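Local coordinates for protein putative methyltransferase from antibiotic biosynthesis pathway (Anabaena variabilis ATCC 29413, PDB 3EGE) that probably transfers methyl groups from S-adenosylmethionine to a substrate not yet established, possibly in an antibiotic biosynthesis pathway, at residues L102-F107 against K112-M117; A39-G44 against G83-L88; E197-A202 against A206-F211. All coordinates share one frame; numbering follows the deposited sequence.

How the contacts relate
Contacts 1 and 2 are neighbours in the Rossmann-like core, their centres 7 Å apart, and all the residues that touch in contact 2 and nearly all in contact 1 are buried. Helix 110-120, which supplies one side of contact 1, also covers residues of contact 2; two hydrogen bonds join the helix to the loop 83-88. Contact 3 stands about 26 Å from each of them, between centres, in the helical region after strand 172-181, and mixes buried aromatic packing with an exposed backbone turn. The chemistry follows position: contacts 1 and 2 are closed by apolar side chains with no hydrogen bond across them, whereas contact 3 adds a backbone bond.

Contact 1 of 3, residues L102-F107 against K112-M117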
loop_
_atom_site.group_PDB
_atom_site.type_symbol
_atom_site.label_atom_id
_atom_site.label_comp_id
_atom_site.label_asym_id
_atom_site.label_seq_id
_atom_site.Cartn_x
_atom_site.Cartn_y
_atom_site.Cartn_z
ATOM N N LEU A 102 2.427 0.146 1.034
ATOM C CA LEU A 102 1.236 -0.257 1.815
ATOM C C LEU A 102 1.498 -1.508 2.676
ATOM O O LEU A 102 0.765 -2.494 2.610
ATOM C CB LEU A 102 -0.004 -0.422 0.909
ATOM C CG LEU A 102 -0.513 0.835 0.170
ATOM C CD1 LEU A 102 -1.603 0.399 -0.811
ATOM C CD2 LEU A 102 -1.034 1.935 1.128
ATOM N N ALA A 103 2.561 -1.415 3.473
ATOM C CA ALA A 103 3.028 -2.498 4.342
ATOM C C ALA A 103 3.366 -2.108 5.778
ATOM O O ALA A 103 3.114 -2.914 6.660
ATOM C CB ALA A 103 4.252 -3.166 3.705
ATOM N N ILE A 104 3.907 -0.900 6.016
ATOM C CA ILE A 104 4.416 -0.486 7.350
ATOM C C ILE A 104 3.424 -0.593 8.506
ATOM O O ILE A 104 3.830 -0.737 9.659
ATOM C CB ILE A 104 5.127 0.941 7.355
ATOM C CG1 ILE A 104 4.154 2.126 7.123
ATOM C CG2 ILE A 104 6.240 0.987 6.331
ATOM C CD1 ILE A 104 4.786 3.556 7.418
ATOM N N HIS A 105 2.131 -0.485 8.180
ATOM C CA HIS A 105 1.037 -0.700 9.136
ATOM C C HIS A 105 0.925 -2.118 9.650
ATOM O O HIS A 105 0.293 -2.322 10.681
ATOM C CB HIS A 105 -0.317 -0.210 8.602
ATOM C CG HIS A 105 -0.816 -0.934 7.398
ATOM N ND1 HIS A 105 -0.245 -0.790 6.150
ATOM C CD2 HIS A 105 -1.895 -1.737 7.234
ATOM C CE1 HIS A 105 -0.919 -1.520 5.279
ATOM N NE2 HIS A 105 -1.927 -2.100 5.909
ATOM N N HIS A 106 1.543 -3.077 8.943
ATOM C CA HIS A 106 1.628 -4.450 9.380
ATOM C C HIS A 106 2.868 -4.741 10.242
ATOM O O HIS A 106 2.975 -5.846 10.756
ATOM C CB HIS A 106 1.630 -5.399 8.186
ATOM C CG HIS A 106 0.413 -5.306 7.327
ATOM N ND1 HIS A 106 -0.862 -5.395 7.839
ATOM C CD2 HIS A 106 0.278 -5.199 5.983
ATOM C CE1 HIS A 106 -1.734 -5.298 6.848
ATOM N NE2 HIS A 106 -1.066 -5.190 5.710
ATOM N N PHE A 107 3.786 -3.784 10.426
ATOM C CA PHE A 107 4.987 -4.026 11.229
ATOM C C PHE A 107 4.682 -3.902 12.731
ATOM O O PHE A 107 3.926 -3.022 13.145
ATOM C CB PHE A 107 6.166 -3.087 10.847
ATOM C CG PHE A 107 6.545 -3.081 9.370
ATOM C CD1 PHE A 107 6.149 -4.086 8.467
ATOM C CD2 PHE A 107 7.406 -2.088 8.903
ATOM C CE1 PHE A 107 6.543 -4.035 7.108
ATOM C CE2 PHE A 107 7.807 -2.037 7.558
ATOM C CZ PHE A 107 7.379 -3.016 6.662
ATOM N N LYS A 112 12.095 0.437 15.182
ATOM C CA LYS A 112 13.212 -0.452 14.845
ATOM C C LYS A 112 13.242 -0.781 13.323
ATOM O O LYS A 112 14.330 -0.871 12.742
ATOM C CB LYS A 112 13.149 -1.736 15.704
ATOM C CG LYS A 112 14.287 -2.752 15.482
ATOM C CD LYS A 112 15.654 -2.258 15.975
ATOM C CE LYS A 112 16.795 -3.080 15.377
ATOM N NZ LYS A 112 16.582 -4.557 15.528
ATOM N N SER A 113 12.071 -0.958 12.697
ATOM C CA SER A 113 11.979 -1.175 11.237
ATOM C C SER A 113 12.532 0.023 10.451
ATOM O O SER A 113 13.258 -0.142 9.452
ATOM C CB SER A 113 10.553 -1.491 10.793
ATOM O OG SER A 113 10.098 -2.665 11.444
ATOM N N PHE A 114 12.226 1.225 10.937
ATOM C CA PHE A 114 12.770 2.452 10.360
ATOM C C PHE A 114 14.288 2.533 10.516
ATOM O O PHE A 114 14.981 2.813 9.538
ATOM C CB PHE A 114 12.085 3.693 10.919
ATOM C CG PHE A 114 10.678 3.919 10.430
ATOM C CD1 PHE A 114 10.137 3.296 9.275
ATOM C CD2 PHE A 114 9.923 4.906 11.049
ATOM C CE1 PHE A 114 8.857 3.604 8.831
ATOM C CE2 PHE A 114 8.652 5.227 10.603
ATOM C CZ PHE A 114 8.117 4.589 9.494
ATOM N N GLN A 115 14.778 2.246 11.728
ATOM C CA GLN A 115 16.222 2.173 12.034
ATOM C C GLN A 115 16.938 1.185 11.122
ATOM O O GLN A 115 18.043 1.478 10.647
ATOM C CB GLN A 115 16.456 1.775 13.493
ATOM C CG GLN A 115 15.992 2.810 14.492
ATOM C CD GLN A 115 15.887 2.300 15.908
ATOM O OE1 GLN A 115 16.419 1.243 16.251
ATOM N NE2 GLN A 115 15.204 3.061 16.748
ATOM N N GLU A 116 16.290 0.034 10.889
ATOM C CA GLU A 116 16.778 -0.997 9.952
ATOM C C GLU A 116 16.890 -0.501 8.502
ATOM O O GLU A 116 17.840 -0.864 7.811
ATOM C CB GLU A 116 15.893 -2.275 9.994
ATOM C CG GLU A 116 16.098 -3.222 11.172
ATOM C CD GLU A 116 17.459 -3.881 11.153
ATOM O OE1 GLU A 116 18.443 -3.285 11.669
ATOM O OE2 GLU A 116 17.548 -5.005 10.632
HETATM N N MSE A 117 15.924 0.295 8.045
HETATM C CA MSE A 117 15.963 0.869 6.697
HETATM C C MSE A 117 17.143 1.811 6.553
HETATM O O MSE A 117 17.863 1.740 5.563
HETATM C CB MSE A 117 14.673 1.612 6.337
HETATM C CG MSE A 117 13.454 0.682 6.222
HETATM SE SE MSE A 117 11.864 1.674 5.965
HETATM C CE MSE A 117 10.514 0.166 5.984
#
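Phe-107 meets segment 112-117 of helix 110-120 at two successive turns, with Ser-113 and Met-117 (a selenomethionine) as its partners. Its CD2 lies 3.7 Å from Ser-113 CB, an approach oblique to the ring, while CE2 is touched at the edge, close to the ring plane, by Met-117 CE at 3.8 Å. The ring is brought there by a first torsion of -54°, which sets CG beside the backbone N and opposite the carbonyl carbon. One ring face is backed from within its own segment: Ile-104 CA sits 3.6 Å above the plane, over the centre. Phe-107 N bonds to Ile-104 O at 3.1 Å, a bond that closes the turn bringing Ile-104 CA against the ring.

The segment 102-107 is the loop that follows strand 97-101, the fourth strand of the Rossmann-like methyltransferase sheet, and helix 110-120 packs back on that sheet. In this family the loop after this strand borders the cofactor cleft; consistent with such a position, the Phe-107 side chain also comes close to a bound 1,2-ethanediol, probably from the crystallisation liquor.

Ile-104 makes the second half of the contact. Its CG1 branch, turned between the backbone N and the carbonyl carbon (69°), carries CD1 to Phe-114 CZ at 4.1 Å, where it meets the ring edge near its plane and the two side chains cross at about a right angle. The other branch, CG2, comes to 4.4 Å from Met-117 CE, so the tip of the extended selenomethionine chain abuts both Ile-104 and Phe-107. Leu-128 of strand 126-131 touches both Ile-104 and Phe-114, Ile-126 touches Met-117, and Leu-164 and Leu-165 of helix 158-169 cover Phe-114. Ser-113 OG is hydrogen-bonded to His-109 O one turn earlier.

Contact 2 of 3, residues A39-G44 against G83-L88; sequences ADIGAG and GYAENL
Ala-85 and Leu-88 close on the single side chain of Ile-41, at the end of strand 37-41, the central first strand of the Rossmann-like methyltransferase fold. The glycines that follow, Gly-42 and Gly-44, fit the glycine-rich loop that in this family usually borders S-adenosylmethionine, and both have positive phi. Binding is not demonstrated here, so that role remains an inference.

Taken in sequence order, the loop 83-88 forms a type I turn from Tyr-84 to Asn-87, closed by Asn-87 N and Tyr-84 O at 3.2 Å. Ala-85, the second residue of the turn, gives the tighter of the two contacts: its CB lies 3.5 Å from Ile-41 CG2, and its CA is also close, 4.0 Å from the same methyl. Ile-41 CG2 stands opposite the backbone N (chi1, measured to CG1, is -49°); CG1 lies beside the backbone N, and the methyl it carries, CD1, is the atom that meets Leu-88. Glu-86 then turns its CB from the strand, but its carbonyl O accepts a hydrogen bond from Lys-112 NZ of helix 110-120.

After Asn-87 the chain returns to the strand at Leu-88. Phe-107 and Met-117 also cover Ile-41, Val-62 of the adjacent strand touches both it and Leu-88, and Phe-107 and Ser-113 cover Ala-85; all three residues of the contact are buried. The Leu-88 backbone N is held by Glu-116 OE2, placing the residue against the same helix. Leu-88 and Ile-41 reach toward each other tip to tip, and Ile-41 CD1 sits symmetrically before the leucine fork, 3.8 Å from both CD1 and CD2 of Leu-88.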
loop_
_atom_site.group_PDB
_atom_site.type_symbol
_atom_site.label_atom_id
_atom_site.label_comp_id
_atom_site.label_asym_id
_atom_site.label_seq_id
_atom_site.Cartn_x
_atom_site.Cartn_y
_atom_site.Cartn_z
ATOM N N ALA A 39 15.786 -2.208 -1.463
ATOM C CA ALA A 39 15.179 -3.165 -0.552
ATOM C C ALA A 39 13.693 -2.826 -0.569
ATOM O O ALA A 39 13.329 -1.635 -0.554
ATOM C CB ALA A 39 15.733 -3.059 0.822
ATOM N N ASP A 40 12.851 -3.873 -0.681
ATOM C CA ASP A 40 11.376 -3.770 -0.630
ATOM C C ASP A 40 10.990 -4.505 0.665
ATOM O O ASP A 40 11.027 -5.760 0.730
ATOM C CB ASP A 40 10.734 -4.410 -1.875
ATOM C CG ASP A 40 9.195 -4.258 -1.927
ATOM O OD1 ASP A 40 8.573 -3.618 -1.042
ATOM O OD2 ASP A 40 8.601 -4.795 -2.897
ATOM N N ILE A 41 10.656 -3.713 1.689
ATOM C CA ILE A 41 10.357 -4.225 3.033
ATOM C C ILE A 41 8.854 -4.371 3.123
ATOM O O ILE A 41 8.125 -3.405 2.967
ATOM C CB ILE A 41 10.921 -3.297 4.149
ATOM C CG1 ILE A 41 12.420 -2.929 3.885
ATOM C CG2 ILE A 41 10.695 -3.918 5.553
ATOM C CD1 ILE A 41 13.391 -4.146 3.688
ATOM N N GLY A 42 8.400 -5.598 3.370
ATOM C CA GLY A 42 6.989 -5.951 3.386
ATOM C C GLY A 42 6.580 -6.052 1.932
ATOM O O GLY A 42 5.677 -5.348 1.486
ATOM N N ALA A 43 7.262 -6.921 1.194
ATOM C CA ALA A 43 7.061 -7.069 -0.249
ATOM C C ALA A 43 5.723 -7.739 -0.606
ATOM O O ALA A 43 5.255 -7.619 -1.758
ATOM C CB ALA A 43 8.239 -7.843 -0.870
ATOM N N GLY A 44 5.152 -8.467 0.360
ATOM C CA GLY A 44 3.890 -9.170 0.196
ATOM C C GLY A 44 3.996 -10.176 -0.917
ATOM O O GLY A 44 4.883 -11.015 -0.877
ATOM N N GLY A 83 11.503 -12.873 6.385
ATOM C CA GLY A 83 11.890 -12.287 7.663
ATOM C C GLY A 83 11.018 -11.095 7.970
ATOM O O GLY A 83 10.230 -10.677 7.125
ATOM N N TYR A 84 11.173 -10.565 9.180
ATOM C CA TYR A 84 10.406 -9.432 9.658
ATOM C C TYR A 84 11.164 -8.126 9.453
ATOM O O TYR A 84 12.393 -8.089 9.467
ATOM C CB TYR A 84 10.075 -9.599 11.134
ATOM C CG TYR A 84 9.238 -10.813 11.476
ATOM C CD1 TYR A 84 7.878 -10.856 11.155
ATOM C CD2 TYR A 84 9.792 -11.896 12.174
ATOM C CE1 TYR A 84 7.082 -11.961 11.483
ATOM C CE2 TYR A 84 9.009 -13.030 12.524
ATOM C CZ TYR A 84 7.652 -13.044 12.173
ATOM O OH TYR A 84 6.884 -14.136 12.508
ATOM N N ALA A 85 10.410 -7.050 9.300
ATOM C CA ALA A 85 10.954 -5.697 9.086
ATOM C C ALA A 85 11.918 -5.206 10.172
ATOM O O ALA A 85 12.863 -4.460 9.863
ATOM C CB ALA A 85 9.823 -4.708 8.894
ATOM N N GLU A 86 11.692 -5.654 11.413
ATOM C CA GLU A 86 12.508 -5.252 12.579
ATOM C C GLU A 86 13.899 -5.897 12.703
ATOM O O GLU A 86 14.691 -5.512 13.589
ATOM C CB GLU A 86 11.739 -5.443 13.911
ATOM C CG GLU A 86 11.384 -6.887 14.360
ATOM C CD GLU A 86 10.042 -7.438 13.837
ATOM O OE1 GLU A 86 9.398 -6.776 12.971
ATOM O OE2 GLU A 86 9.642 -8.549 14.306
ATOM N N ASN A 87 14.159 -6.907 11.874
ATOM C CA ASN A 87 15.418 -7.627 11.872
ATOM C C ASN A 87 15.713 -8.160 10.461
ATOM O O ASN A 87 15.408 -9.317 10.117
ATOM C CB ASN A 87 15.371 -8.743 12.907
ATOM C CG ASN A 87 16.685 -9.515 12.998
ATOM O OD1 ASN A 87 17.785 -8.960 12.805
ATOM N ND2 ASN A 87 16.580 -10.801 13.309
ATOM N N LEU A 88 16.287 -7.275 9.646
ATOM C CA LEU A 88 16.643 -7.581 8.275
ATOM C C LEU A 88 17.994 -8.302 8.256
ATOM O O LEU A 88 18.924 -7.880 8.937
ATOM C CB LEU A 88 16.696 -6.307 7.437
ATOM C CG LEU A 88 15.426 -5.430 7.404
ATOM C CD1 LEU A 88 15.701 -4.072 6.673
ATOM C CD2 LEU A 88 14.233 -6.140 6.774
#

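Contact 3 of 3, residues E197-A202 against A206-F211; sequences ELYLKA and AGISSF
The backbone of Ala-202 meets that of Ala-206 in an i to i+4 helical bond, with Ala-206 N donating to Ala-202 O at 2.8 Å. The N-H...O angle is 145° and the C=O...N angle is 153°, so the bond is short but moderately bent. Ala-206 CB packs beside the same acceptor, 3.4 Å from Ala-202 O. This bond spans the short helix 202-206, for which Lys-201 occupies the N-cap position.

The turn belongs to a helical region inserted between strand 172-181 and strand 247-248 of the sheet, and it brings Tyr-199 of the 3-10 segment 197-200 against Ile-208 and Phe-211. Arg-205, within the turn, adds hydrogen bonds to Tyr-199 O and Leu-200 O.

Behind the exposed turn, Tyr-199 carries the apolar part of the contact. The side chains of Tyr-199 and Phe-211 cross at about a right angle, and Tyr-199 CD1 comes within 4.2 Å of Phe-211 CZ, an approach oblique to both rings. Ile-208 CD1 approaches Tyr-199 CE1, also obliquely, at 4.3 Å. The Tyr-199 hydroxyl is hydrogen-bonded to Ala-189 O, fixing the far end of the ring, while Phe-211 packs edge-to-face with Phe-145 and Phe-147.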
loop_
_atom_site.group_PDB
_atom_site.type_symbol
_atom_site.label_atom_id
_atom_site.label_comp_id
_atom_site.label_asym_id
_atom_site.label_seq_id
_atom_site.Cartn_x
_atom_site.Cartn_y
_atom_site.Cartn_z
ATOM N N GLU A 197 -19.878 -1.758 -7.727
ATOM C CA GLU A 197 -20.205 -3.126 -8.094
ATOM C C GLU A 197 -19.039 -4.106 -7.947
ATOM O O GLU A 197 -19.267 -5.295 -7.689
ATOM C CB GLU A 197 -20.850 -3.189 -9.501
ATOM C CG GLU A 197 -19.941 -2.922 -10.738
ATOM C CD GLU A 197 -19.383 -1.502 -10.878
ATOM O OE1 GLU A 197 -19.982 -0.546 -10.321
ATOM O OE2 GLU A 197 -18.342 -1.362 -11.570
ATOM N N LEU A 198 -17.802 -3.621 -8.060
ATOM C CA LEU A 198 -16.636 -4.489 -7.893
ATOM C C LEU A 198 -16.552 -5.169 -6.507
ATOM O O LEU A 198 -16.042 -6.312 -6.394
ATOM C CB LEU A 198 -15.318 -3.755 -8.217
ATOM C CG LEU A 198 -15.021 -3.375 -9.671
ATOM C CD1 LEU A 198 -13.611 -2.763 -9.757
ATOM C CD2 LEU A 198 -15.155 -4.575 -10.636
ATOM N N TYR A 199 -17.046 -4.468 -5.478
ATOM C CA TYR A 199 -17.076 -4.994 -4.104
ATOM C C TYR A 199 -17.987 -6.201 -3.923
ATOM O O TYR A 199 -17.797 -6.955 -2.980
ATOM C CB TYR A 199 -17.417 -3.893 -3.092
ATOM C CG TYR A 199 -16.319 -2.867 -3.031
ATOM C CD1 TYR A 199 -15.126 -3.143 -2.365
ATOM C CD2 TYR A 199 -16.439 -1.643 -3.703
ATOM C CE1 TYR A 199 -14.074 -2.211 -2.345
ATOM C CE2 TYR A 199 -15.413 -0.703 -3.671
ATOM C CZ TYR A 199 -14.238 -0.987 -2.996
ATOM O OH TYR A 199 -13.267 -0.055 -2.961
ATOM N N LEU A 200 -18.965 -6.374 -4.812
ATOM C CA LEU A 200 -19.836 -7.543 -4.798
ATOM C C LEU A 200 -19.100 -8.806 -5.259
ATOM O O LEU A 200 -19.578 -9.890 -4.991
ATOM C CB LEU A 200 -21.072 -7.337 -5.685
ATOM C CG LEU A 200 -21.959 -6.119 -5.404
ATOM C CD1 LEU A 200 -23.151 -6.168 -6.311
ATOM C CD2 LEU A 200 -22.423 -6.052 -3.956
ATOM N N LYS A 201 -17.955 -8.681 -5.942
ATOM C CA LYS A 201 -17.217 -9.847 -6.449
ATOM C C LYS A 201 -16.316 -10.436 -5.363
ATOM O O LYS A 201 -15.429 -9.749 -4.846
ATOM C CB LYS A 201 -16.378 -9.478 -7.673
ATOM C CG LYS A 201 -17.178 -8.914 -8.849
ATOM C CD LYS A 201 -16.236 -8.659 -10.063
ATOM C CE LYS A 201 -17.017 -8.324 -11.371
ATOM N NZ LYS A 201 -16.147 -8.238 -12.630
ATOM N N ALA A 202 -16.578 -11.703 -5.019
ATOM C CA ALA A 202 -15.789 -12.492 -4.056
ATOM C C ALA A 202 -14.277 -12.389 -4.264
ATOM O O ALA A 202 -13.535 -12.275 -3.299
ATOM C CB ALA A 202 -16.227 -13.973 -4.104
ATOM N N ALA A 206 -11.444 -11.010 -1.844
ATOM C CA ALA A 206 -10.317 -11.936 -1.596
ATOM C C ALA A 206 -8.946 -11.238 -1.609
ATOM O O ALA A 206 -8.050 -11.626 -0.845
ATOM C CB ALA A 206 -10.329 -13.060 -2.619
ATOM N N GLY A 207 -8.784 -10.218 -2.454
ATOM C CA GLY A 207 -7.559 -9.431 -2.504
ATOM C C GLY A 207 -7.441 -8.327 -1.469
ATOM O O GLY A 207 -6.453 -7.593 -1.483
ATOM N N ILE A 208 -8.453 -8.163 -0.599
ATOM C CA ILE A 208 -8.473 -7.117 0.442
ATOM C C ILE A 208 -8.635 -7.886 1.771
ATOM O O ILE A 208 -9.720 -8.454 2.073
ATOM C CB ILE A 208 -9.600 -6.113 0.179
ATOM C CG1 ILE A 208 -9.489 -5.535 -1.256
ATOM C CG2 ILE A 208 -9.593 -5.002 1.262
ATOM C CD1 ILE A 208 -10.689 -4.719 -1.696
ATOM N N SER A 209 -7.532 -7.937 2.525
ATOM C CA SER A 209 -7.424 -8.781 3.734
ATOM C C SER A 209 -8.426 -8.449 4.832
ATOM O O SER A 209 -8.852 -9.352 5.540
ATOM C CB SER A 209 -5.974 -8.823 4.290
ATOM O OG SER A 209 -5.591 -7.584 4.889
ATOM N N SER A 210 -8.810 -7.176 4.943
ATOM C CA SER A 210 -9.840 -6.754 5.903
ATOM C C SER A 210 -11.154 -7.527 5.780
ATOM O O SER A 210 -11.777 -7.796 6.803
ATOM C CB SER A 210 -10.112 -5.247 5.848
ATOM O OG SER A 210 -9.123 -4.517 6.560
ATOM N N PHE A 211 -11.554 -7.900 4.561
ATOM C CA PHE A 211 -12.787 -8.680 4.351
ATOM C C PHE A 211 -12.715 -10.068 5.010
ATOM O O PHE A 211 -13.620 -10.439 5.782
ATOM C CB PHE A 211 -13.173 -8.785 2.847
ATOM C CG PHE A 211 -13.882 -7.541 2.285
ATOM C CD1 PHE A 211 -15.271 -7.392 2.419
ATOM C CD2 PHE A 211 -13.170 -6.537 1.626
ATOM C CE1 PHE A 211 -15.940 -6.262 1.902
ATOM C CE2 PHE A 211 -13.822 -5.385 1.112
ATOM C CZ PHE A 211 -15.209 -5.244 1.247
#